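Local structure of NimC/NimA family protein (Clostridium acetobutylicum, 2IG6) at residues Ile60-Asn63 with Asn64-Cys68. The protein binds flavin mononucleotide and is probably an oxidoreductase of the NimC/NimA family, related to pyridoxamine 5'-phosphate oxidase. Numbering follows the deposited sequence. Where two conformers were deposited one is given.
Sequences IVSN and NTKKC. With FMN (flavin mononucleotide), chain D.
Ser62 and Lys66 meet at the pyrimidine end of the flavin, where both donate to FMN O2: Ser62 OG lies 2.8 Å from it and Lys66 NZ 2.9 Å. The lysine CG lies anti to the carbonyl carbon (chi1 -68°) and the chain beyond it is extended, which carries NZ to FMN O2, to the ribityl hydroxyl FMN O3' and to an unidentified ligand. Beside them the carbonyl of Val61 takes the flavin imide, FMN N3 to Val61 O being 2.9 Å and nearly straight, and at the phosphate end of the ribityl chain Cys68 N donates to FMN O3P. Arg46 and, from the second subunit, Arg91 also bind the cofactor. The positive amine near O2 would be expected to favour negative charge on the reduced flavin.

In the second shell, Asn63 CB packs 3.6 Å from Lys66 CE, the side chains roughly perpendicular, while Asn63 OD1 accepts from Thr65 N in the carbonyl plane (2.9 Å) and from Thr65 OG1 above it (2.6 Å). Lys66 N closes a type I turn onto Asn63 O at 3.1 Å. With Lys66 as N-cap, the turn leads from strand 57-63 into helix 67-74, consistent with the FMN site of the pyridoxamine 5'-phosphate oxidase-like split barrel.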
ATOM      1  N   ILE A  60       0.859 -10.694 -11.513  1.00 34.42           N
ATOM      2  CA  ILE A  60       1.940 -10.200 -10.673  1.00 36.17           C
ATOM      3  C   ILE A  60       2.866 -11.378 -10.402  1.00 35.72           C
ATOM      4  O   ILE A  60       2.516 -12.522 -10.700  1.00 35.53           O
ATOM      5  CB  ILE A  60       1.411  -9.588  -9.362  1.00 36.04           C
ATOM      6  CG1 ILE A  60       0.592 -10.597  -8.534  1.00 35.99           C
ATOM      7  CG2 ILE A  60       0.568  -8.364  -9.705  1.00 37.27           C
ATOM      8  CD1 ILE A  60       0.185 -10.149  -7.155  1.00 41.60           C
ATOM      9  N   VAL A  61       4.054 -11.106  -9.880  1.00 34.47           N
ATOM     10  CA  VAL A  61       5.003 -12.166  -9.625  1.00 35.12           C
ATOM     11  C   VAL A  61       5.442 -12.113  -8.178  1.00 35.10           C
ATOM     12  O   VAL A  61       5.407 -11.057  -7.528  1.00 35.14           O
ATOM     13  CB  VAL A  61       6.239 -12.119 -10.602  1.00 36.72           C
ATOM     14  CG1 VAL A  61       5.788 -12.006 -12.048  1.00 40.65           C
ATOM     15  CG2 VAL A  61       7.181 -10.992 -10.261  1.00 40.75           C
ATOM     16  N   SER A  62       5.848 -13.261  -7.667  1.00 33.34           N
ATOM     17  CA  SER A  62       6.448 -13.340  -6.355  1.00 35.23           C
ATOM     18  C   SER A  62       7.293 -14.613  -6.255  1.00 35.84           C
ATOM     19  O   SER A  62       7.759 -15.139  -7.245  1.00 36.90           O
ATOM     20  CB  SER A  62       5.384 -13.261  -5.231  1.00 38.57           C
ATOM     21  OG  SER A  62       5.966 -12.788  -4.024  1.00 40.97           O
ATOM     22  N   ASN A  63       7.519 -15.029  -5.025  1.00 36.67           N
ATOM     23  CA  ASN A  63       8.455 -16.090  -4.647  1.00 39.22           C
ATOM     24  C   ASN A  63       7.705 -16.923  -3.598  1.00 37.65           C
ATOM     25  O   ASN A  63       7.210 -16.358  -2.618  1.00 35.98           O
ATOM     26  CB  ASN A  63       9.635 -15.308  -4.061  1.00 45.63           C
ATOM     27  CG  ASN A  63      10.628 -16.119  -3.337  1.00 40.15           C
ATOM     28  OD1 ASN A  63      10.334 -17.135  -2.744  1.00 39.77           O
ATOM     29  ND2 ASN A  63      11.842 -15.603  -3.309  1.00 45.59           N
ATOM     30  N   ASN A  64       7.620 -18.235  -3.797  1.00 36.46           N
ATOM     31  CA  ASN A  64       6.778 -19.078  -2.943  1.00 38.43           C
ATOM     32  C   ASN A  64       7.312 -19.309  -1.534  1.00 37.00           C
ATOM     33  O   ASN A  64       6.659 -19.965  -0.723  1.00 37.06           O
ATOM     34  CB  ASN A  64       6.432 -20.400  -3.625  1.00 39.84           C
ATOM     35  CG  ASN A  64       7.653 -21.262  -3.908  1.00 39.01           C
ATOM     36  OD1 ASN A  64       8.663 -21.192  -3.199  1.00 35.77           O
ATOM     37  ND2 ASN A  64       7.567 -22.066  -4.960  1.00 39.20           N
ATOM     38  N   THR A  65       8.484 -18.748  -1.236  1.00 35.21           N
ATOM     39  CA  THR A  65       9.042 -18.789   0.104  1.00 37.32           C
ATOM     40  C   THR A  65       8.686 -17.553   0.924  1.00 36.86           C
ATOM     41  O   THR A  65       8.939 -17.530   2.117  1.00 38.82           O
ATOM     42  CB  THR A  65      10.592 -18.931   0.078  1.00 38.83           C
ATOM     43  OG1 THR A  65      11.200 -17.725  -0.411  1.00 40.89           O
ATOM     44  CG2 THR A  65      11.011 -20.114  -0.783  1.00 40.62           C
ATOM     45  N   LYS A  66       8.123 -16.524   0.294  1.00 38.12           N
ATOM     46  CA  LYS A  66       7.873 -15.243   0.969  1.00 39.91           C
ATOM     47  C   LYS A  66       6.558 -15.215   1.735  1.00 38.16           C
ATOM     48  O   LYS A  66       5.580 -15.858   1.342  1.00 36.97           O
ATOM     49  CB  LYS A  66       7.832 -14.100  -0.042  1.00 41.56           C
ATOM     50  CG  LYS A  66       9.157 -13.777  -0.704  1.00 42.94           C
ATOM     51  CD  LYS A  66       8.925 -12.568  -1.613  1.00 44.29           C
ATOM     52  CE  LYS A  66      10.148 -12.125  -2.389  1.00 48.70           C
ATOM     53  NZ  LYS A  66       9.862 -10.827  -3.086  1.00 44.42           N
ATOM     54  N   LYS A  67       6.529 -14.428   2.810  1.00 35.81           N
ATOM     55  CA  LYS A  67       5.316 -14.233   3.591  1.00 36.62           C
ATOM     56  C   LYS A  67       4.166 -13.690   2.730  1.00 35.06           C
ATOM     57  O   LYS A  67       3.020 -14.114   2.877  1.00 34.96           O
ATOM     58  CB  LYS A  67       5.574 -13.284   4.796  1.00 37.48           C
ATOM     59  CG  LYS A  67       6.468 -13.888   5.871  1.00 37.66           C
ATOM     60  CD  LYS A  67       6.745 -12.918   7.042  1.00 40.10           C
ATOM     61  N   CYS A  68       4.467 -12.763   1.831  1.00 34.89           N
ATOM     62  CA  CYS A  68       3.428 -12.170   0.999  0.70 34.58           C
ATOM     63  C   CYS A  68       2.725 -13.235   0.147  1.00 35.73           C
ATOM     64  O   CYS A  68       1.506 -13.210   0.021  1.00 34.59           O
ATOM     65  CB  CYS A  68       3.961 -11.018   0.134  0.70 36.21           C
ATOM     66  SG  CYS A  68       5.244 -11.426  -1.083  0.70 36.06           S
TER
HETATM   67  N1  FMN D 339       8.533  -8.636  -4.507  1.00 28.00           N
HETATM   68  C2  FMN D 339       7.767  -9.524  -5.242  1.00 27.57           C
HETATM   69  O2  FMN D 339       7.557 -10.630  -4.768  1.00 30.26           O
HETATM   70  N3  FMN D 339       7.237  -9.146  -6.457  1.00 23.81           N
HETATM   71  C4  FMN D 339       7.508  -7.912  -7.007  1.00 28.30           C
HETATM   72  O4  FMN D 339       6.894  -7.516  -8.000  1.00 23.98           O
HETATM   73  C4A FMN D 339       8.281  -7.009  -6.267  1.00 29.13           C
HETATM   74  N5  FMN D 339       8.575  -5.759  -6.792  1.00 27.21           N
HETATM   75  C5A FMN D 339       9.313  -4.865  -6.039  1.00 26.60           C
HETATM   76  C6  FMN D 339       9.576  -3.595  -6.551  1.00 26.78           C
HETATM   77  C7  FMN D 339      10.317  -2.696  -5.799  1.00 28.07           C
HETATM   78  C7M FMN D 339      10.638  -1.368  -6.411  1.00 32.30           C
HETATM   79  C8  FMN D 339      10.797  -3.073  -4.542  1.00 27.64           C
HETATM   80  C8M FMN D 339      11.450  -2.082  -3.620  1.00 28.09           C
HETATM   81  C9  FMN D 339      10.561  -4.333  -4.033  1.00 26.72           C
HETATM   82  C9A FMN D 339       9.791  -5.244  -4.788  1.00 22.19           C
HETATM   83  N10 FMN D 339       9.534  -6.504  -4.277  1.00 26.16           N
HETATM   84  C10 FMN D 339       8.779  -7.392  -5.033  1.00 26.94           C
HETATM   85  C1' FMN D 339      10.133  -7.030  -3.005  1.00 26.71           C
HETATM   86  C2' FMN D 339       9.107  -6.984  -1.866  1.00 27.40           C
HETATM   87  O2' FMN D 339       8.710  -5.644  -1.557  1.00 25.37           O
HETATM   88  C3' FMN D 339       9.735  -7.659  -0.658  1.00 31.53           C
HETATM   89  O3' FMN D 339      10.235  -8.955  -0.996  1.00 28.71           O
HETATM   90  C4' FMN D 339       8.759  -7.759   0.513  1.00 26.33           C
HETATM   91  O4' FMN D 339       9.520  -8.009   1.671  1.00 28.85           O
HETATM   92  C5' FMN D 339       7.770  -8.911   0.333  1.00 25.05           C
HETATM   93  O5' FMN D 339       6.679  -8.855   1.246  1.00 25.83           O
HETATM   94  P   FMN D 339       6.732  -9.745   2.586  1.00 26.57           P
HETATM   95  O1P FMN D 339       5.503  -9.535   3.388  1.00 28.09           O
HETATM   96  O2P FMN D 339       7.962  -9.309   3.349  1.00 26.67           O
HETATM   97  O3P FMN D 339       6.888 -11.206   2.216  1.00 26.83           O